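PDB 1X3L: hypothetical protein PH0495, which catalyses the ATP-dependent phosphorylation of D-glycerate to 2-phosphoglycerate, using magnesium and accepting several other phosphate donors. Local coordinates for residues 61-66 and 192-197. Sequence-based numbering, arbitrary orientation.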
ATOM      1  N   CYS A  61      14.604  -4.311   0.519  1.00 34.95           N
ATOM      2  CA  CYS A  61      15.880  -3.953   1.132  1.00 35.32           C
ATOM      3  C   CYS A  61      15.729  -3.051   2.346  1.00 34.19           C
ATOM      4  O   CYS A  61      16.408  -3.246   3.354  1.00 33.36           O
ATOM      5  CB  CYS A  61      16.799  -3.284   0.109  1.00 37.96           C
ATOM      6  SG  CYS A  61      17.385  -4.414  -1.172  1.00 43.37           S
ATOM      7  N   GLU A  62      14.851  -2.059   2.259  1.00 32.83           N
ATOM      8  CA  GLU A  62      14.656  -1.171   3.397  1.00 34.14           C
ATOM      9  C   GLU A  62      14.090  -1.936   4.594  1.00 32.78           C
ATOM     10  O   GLU A  62      14.545  -1.756   5.722  1.00 34.80           O
ATOM     11  CB  GLU A  62      13.747   0.001   3.015  1.00 36.48           C
ATOM     12  CG  GLU A  62      14.488   1.116   2.292  1.00 38.12           C
ATOM     13  CD  GLU A  62      15.530   1.791   3.181  1.00 43.92           C
ATOM     14  OE1 GLU A  62      15.146   2.596   4.065  1.00 44.63           O
ATOM     15  OE2 GLU A  62      16.737   1.510   3.006  1.00 44.93           O
ATOM     16  N   MET A  63      13.112  -2.804   4.356  1.00 31.98           N
ATOM     17  CA  MET A  63      12.533  -3.580   5.448  1.00 32.19           C
ATOM     18  C   MET A  63      13.573  -4.536   6.028  1.00 31.81           C
ATOM     19  O   MET A  63      13.693  -4.671   7.245  1.00 29.51           O
ATOM     20  CB  MET A  63      11.302  -4.345   4.955  1.00 31.94           C
ATOM     21  CG  MET A  63      10.108  -3.426   4.672  1.00 31.81           C
ATOM     22  SD  MET A  63       8.711  -4.238   3.880  1.00 32.79           S
ATOM     23  CE  MET A  63       7.920  -5.026   5.311  1.00 32.00           C
ATOM     24  N   ALA A  64      14.334  -5.181   5.149  1.00 32.61           N
ATOM     25  CA  ALA A  64      15.379  -6.115   5.566  1.00 34.48           C
ATOM     26  C   ALA A  64      16.441  -5.417   6.408  1.00 35.85           C
ATOM     27  O   ALA A  64      16.935  -5.971   7.388  1.00 37.53           O
ATOM     28  CB  ALA A  64      16.030  -6.753   4.338  1.00 33.81           C
ATOM     29  N   ARG A  65      16.797  -4.198   6.015  1.00 36.15           N
ATOM     30  CA  ARG A  65      17.803  -3.424   6.732  1.00 37.56           C
ATOM     31  C   ARG A  65      17.373  -3.181   8.181  1.00 37.86           C
ATOM     32  O   ARG A  65      18.197  -3.225   9.098  1.00 36.79           O
ATOM     33  CB  ARG A  65      18.041  -2.094   6.006  1.00 39.14           C
ATOM     34  CG  ARG A  65      19.187  -1.261   6.554  1.00 43.58           C
ATOM     35  CD  ARG A  65      19.567  -0.148   5.578  1.00 47.09           C
ATOM     36  NE  ARG A  65      18.487   0.818   5.364  1.00 50.97           N
ATOM     37  CZ  ARG A  65      18.185   1.812   6.197  1.00 52.06           C
ATOM     38  NH1 ARG A  65      18.881   1.986   7.316  1.00 52.54           N
ATOM     39  NH2 ARG A  65      17.179   2.631   5.916  1.00 51.57           N
ATOM     40  N   ALA A  66      16.082  -2.937   8.386  1.00 36.99           N
ATOM     41  CA  ALA A  66      15.558  -2.701   9.729  1.00 36.91           C
ATOM     42  C   ALA A  66      15.729  -3.947  10.598  1.00 37.82           C
ATOM     43  O   ALA A  66      16.121  -3.859  11.765  1.00 38.60           O
ATOM     44  CB  ALA A  66      14.080  -2.305   9.656  1.00 36.11           C
ATOM     45  N   LEU A 192       5.644  -9.472   7.930  1.00 27.48           N
ATOM     46  CA  LEU A 192       5.434  -8.036   8.062  1.00 28.15           C
ATOM     47  C   LEU A 192       5.005  -7.528   6.687  1.00 27.66           C
ATOM     48  O   LEU A 192       5.728  -7.677   5.698  1.00 27.56           O
ATOM     49  CB  LEU A 192       6.722  -7.347   8.528  1.00 27.91           C
ATOM     50  CG  LEU A 192       7.351  -7.933   9.805  1.00 29.71           C
ATOM     51  CD1 LEU A 192       8.532  -7.065  10.236  1.00 27.24           C
ATOM     52  CD2 LEU A 192       6.305  -8.007  10.923  1.00 26.44           C
ATOM     53  N   ILE A 193       3.825  -6.930   6.631  1.00 25.81           N
ATOM     54  CA  ILE A 193       3.279  -6.454   5.365  1.00 26.52           C
ATOM     55  C   ILE A 193       2.978  -4.955   5.322  1.00 26.85           C
ATOM     56  O   ILE A 193       2.558  -4.361   6.313  1.00 26.86           O
ATOM     57  CB  ILE A 193       1.973  -7.215   5.043  1.00 23.84           C
ATOM     58  CG1 ILE A 193       2.218  -8.721   5.159  1.00 23.23           C
ATOM     59  CG2 ILE A 193       1.484  -6.862   3.642  1.00 22.81           C
ATOM     60  CD1 ILE A 193       0.949  -9.563   5.131  1.00 23.73           C
ATOM     61  N   ILE A 194       3.208  -4.357   4.159  1.00 27.11           N
ATOM     62  CA  ILE A 194       2.922  -2.946   3.934  1.00 27.19           C
ATOM     63  C   ILE A 194       1.839  -2.956   2.868  1.00 26.78           C
ATOM     64  O   ILE A 194       1.991  -3.606   1.838  1.00 27.35           O
ATOM     65  CB  ILE A 194       4.152  -2.177   3.415  1.00 29.03           C
ATOM     66  CG1 ILE A 194       5.200  -2.077   4.528  1.00 29.64           C
ATOM     67  CG2 ILE A 194       3.731  -0.766   2.949  1.00 30.70           C
ATOM     68  CD1 ILE A 194       6.467  -1.356   4.118  1.00 32.66           C
ATOM     69  N   SER A 195       0.747  -2.243   3.115  1.00 25.88           N
ATOM     70  CA  SER A 195      -0.368  -2.236   2.184  1.00 27.25           C
ATOM     71  C   SER A 195      -0.616  -0.964   1.392  1.00 27.24           C
ATOM     72  O   SER A 195      -0.794   0.105   1.968  1.00 24.62           O
ATOM     73  CB  SER A 195      -1.655  -2.582   2.925  1.00 26.42           C
ATOM     74  OG  SER A 195      -2.755  -2.498   2.044  1.00 26.65           O
ATOM     75  N   ASP A 196      -0.648  -1.101   0.068  1.00 28.70           N
ATOM     76  CA  ASP A 196      -0.935   0.025  -0.812  1.00 31.63           C
ATOM     77  C   ASP A 196      -2.309  -0.228  -1.428  1.00 32.23           C
ATOM     78  O   ASP A 196      -2.650   0.316  -2.481  1.00 34.11           O
ATOM     79  CB  ASP A 196       0.135   0.152  -1.907  1.00 35.01           C
ATOM     80  CG  ASP A 196       0.215  -1.075  -2.805  1.00 37.95           C
ATOM     81  OD1 ASP A 196      -0.475  -2.078  -2.521  1.00 37.78           O
ATOM     82  OD2 ASP A 196       0.980  -1.034  -3.795  1.00 40.02           O
ATOM     83  N   VAL A 197      -3.096  -1.058  -0.750  1.00 31.10           N
ATOM     84  CA  VAL A 197      -4.439  -1.407  -1.201  1.00 32.62           C
ATOM     85  C   VAL A 197      -5.507  -0.815  -0.276  1.00 32.16           C
ATOM     86  O   VAL A 197      -5.496  -1.065   0.930  1.00 32.05           O
ATOM     87  CB  VAL A 197      -4.633  -2.947  -1.231  1.00 33.67           C
ATOM     88  CG1 VAL A 197      -6.055  -3.293  -1.673  1.00 35.67           C
ATOM     89  CG2 VAL A 197      -3.615  -3.583  -2.163  1.00 35.23           C
TER
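On the helix that presses Met63 against Leu192 and Ile194, Glu62 OE2 is gripped by two nitrogens of Arg65: NE at 3.0 Å, from above the carboxylate plane, and NH2 in a weaker bond. The same NH2 makes the shorter bond, 2.7 Å to Glu62 OE1, on its syn side. The guanidinium thus meets the carboxylate side-on, with the acceptors close to its own plane, and Tyr24 adds a cation-pi contact to Arg65. This ionic pair stays on the partly exposed flank of helix 60-70, while the flank that meets the sheet is apolar and buried. There a single long side chain, Met63, spans the gap between helix and strand. It runs out extended to SD, and chi3 of 81° then bends the methyl aside, so that SD and CE both rest on Ile194 while CE alone also reaches Leu192. SD meets Ile194 CD1 tip to tip at 3.7 Å; CE lies 3.5 Å from the backbone Leu192 O and 4.1 Å from Leu192 CB. The strand order 3-2-1-4-5-6 of the parallel sheet is that of a Rossmann-like fold, in which helix 60-70 forms the crossover between strands 51-56 and 75-81. Met63 leans beyond those strands, over Leu128 of strand 124-129, to reach strand 188-194, whose Ile193 points away from the helix. Lys58, a probable substrate-binding residue, precedes the helix, its side chain about 9 Å from that of Met63. Past the strand end, Ser195 OG accepts from Val197 N at 3.2 Å, closing an ST turn, and also bonds Asp200 OD1.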